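PDB 4IKG: lipid transferase CIDEC from Mus musculus, which promotes formation of a single large lipid droplet in white adipocytes by mediating droplet fusion and the transfer of triacylglycerol between droplets. Local coordinates for residues A23-L26 with E27-L30. Residues are numbered along the deposited sequence; the frame is centred on the assembly and turned at random.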
loop_
_atom_site.group_PDB
_atom_site.type_symbol
_atom_site.label_atom_id
_atom_site.label_comp_id
_atom_site.label_asym_id
_atom_site.label_seq_id
_atom_site.Cartn_x
_atom_site.Cartn_y
_atom_site.Cartn_z
ATOM N N ALA A 23 -2.798 -8.808 4.308
ATOM C CA ALA A 23 -1.388 -8.611 4.640
ATOM C C ALA A 23 -1.073 -8.929 6.100
ATOM O O ALA A 23 -1.729 -8.422 7.008
ATOM C CB ALA A 23 -0.967 -7.189 4.312
ATOM N N HIS A 24 -0.076 -9.775 6.335
ATOM C CA HIS A 24 0.326 -10.096 7.704
ATOM C C HIS A 24 1.075 -8.937 8.347
ATOM O O HIS A 24 0.961 -8.704 9.550
ATOM C CB HIS A 24 1.196 -11.349 7.741
ATOM C CG HIS A 24 0.440 -12.605 8.036
ATOM N ND1 HIS A 24 -0.001 -13.456 7.048
ATOM C CD2 HIS A 24 0.055 -13.159 9.211
ATOM C CE1 HIS A 24 -0.628 -14.480 7.598
ATOM N NE2 HIS A 24 -0.608 -14.323 8.912
ATOM N N SER A 25 1.865 -8.232 7.547
ATOM C CA SER A 25 2.503 -6.996 8.013
ATOM C C SER A 25 2.891 -6.112 6.825
ATOM O O SER A 25 2.670 -6.485 5.670
ATOM C CB SER A 25 3.704 -7.254 8.938
ATOM O OG SER A 25 4.623 -8.174 8.395
ATOM N N LEU A 26 3.453 -4.942 7.120
ATOM C CA LEU A 26 3.883 -3.979 6.105
ATOM C C LEU A 26 4.814 -4.605 5.072
ATOM O O LEU A 26 4.591 -4.490 3.862
ATOM C CB LEU A 26 4.591 -2.802 6.782
ATOM C CG LEU A 26 5.147 -1.684 5.901
ATOM C CD1 LEU A 26 4.056 -1.120 5.021
ATOM C CD2 LEU A 26 5.749 -0.588 6.762
ATOM N N GLU A 27 5.856 -5.264 5.570
ATOM C CA GLU A 27 6.869 -5.899 4.739
ATOM C C GLU A 27 6.221 -6.843 3.741
ATOM O O GLU A 27 6.495 -6.794 2.536
ATOM C CB GLU A 27 7.823 -6.700 5.624
ATOM C CG GLU A 27 9.278 -6.582 5.231
ATOM C CD GLU A 27 9.993 -7.919 5.230
ATOM O OE1 GLU A 27 9.306 -8.959 5.205
ATOM O OE2 GLU A 27 11.242 -7.936 5.251
ATOM N N ASP A 28 5.352 -7.692 4.278
ATOM C CA ASP A 28 4.682 -8.740 3.535
ATOM C C ASP A 28 3.769 -8.159 2.467
ATOM O O ASP A 28 3.722 -8.649 1.337
ATOM C CB ASP A 28 3.862 -9.570 4.512
ATOM C CG ASP A 28 4.526 -9.675 5.880
ATOM O OD1 ASP A 28 5.158 -8.684 6.302
ATOM O OD2 ASP A 28 4.444 -10.737 6.536
ATOM N N LEU A 29 3.031 -7.120 2.842
ATOM C CA LEU A 29 2.176 -6.414 1.901
ATOM C C LEU A 29 3.022 -5.905 0.751
ATOM O O LEU A 29 2.708 -6.140 -0.415
ATOM C CB LEU A 29 1.477 -5.239 2.581
ATOM C CG LEU A 29 0.581 -4.414 1.657
ATOM C CD1 LEU A 29 -0.493 -5.299 1.045
ATOM C CD2 LEU A 29 -0.043 -3.246 2.405
ATOM N N LEU A 30 4.103 -5.210 1.088
ATOM C CA LEU A 30 5.002 -4.685 0.070
ATOM C C LEU A 30 5.594 -5.788 -0.814
ATOM O O LEU A 30 5.903 -5.556 -1.983
ATOM C CB LEU A 30 6.095 -3.810 0.697
ATOM C CG LEU A 30 5.827 -2.302 0.621
ATOM C CD1 LEU A 30 5.510 -1.911 -0.811
ATOM C CD2 LEU A 30 4.702 -1.873 1.553
#
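Ser25 O accepts a hydrogen bond from Leu29 N at 2.9 Å, with an N-H...O angle of 164°, and so closes the first turn of helix 26-36. One residue on, Leu26 O takes the amide of Leu30 in the same i to i+4 manner, Leu30 N to Leu26 O 2.9 Å and straighter still at 172°. These two bonds satisfy the carbonyls of Ser25 and Leu26 and the amides of Leu29 and Leu30, while the backbone of Ala23 is hydrogen-bonded to that of Arg6. Ser25 occupies the N-cap, a place that suits serine for its short polar side chain, yet OG makes no capping bond here. The Ser25 hydroxyl and the Asp28 carboxylate are modelled too close together for any bond to be read from them. An acidic residue suits the position three after the N-cap, because its negative charge probably interacts favourably with the helix dipole. The CG of Asp28 stands beside the backbone N, its chi1 of -34° well short of the staggered -60°, and the carboxylate lies back beside Ser25 and His24, with Asp28 OD2 3.5 Å from His24 CB. The stretch leads from strand 18-22 into the main helix of the CIDE-N domain, a ubiquitin-like fold in which this helix packs across a mixed sheet. Apolar residues accordingly occupy its inner side. Ala23 CB lies 3.6 Å from Leu29 CB, its small methyl letting the connection after strand 18-22 lie close against the helix, and both residues reach Cys8 of strand 7-11 and Phe61 of helix 58-63. Leu26 extends away from its own amide and runs side by side with Leu30, Leu26 CD1 touching Leu30 CD2 at 3.6 Å; both branched chains also meet Leu46 of strand 45-48.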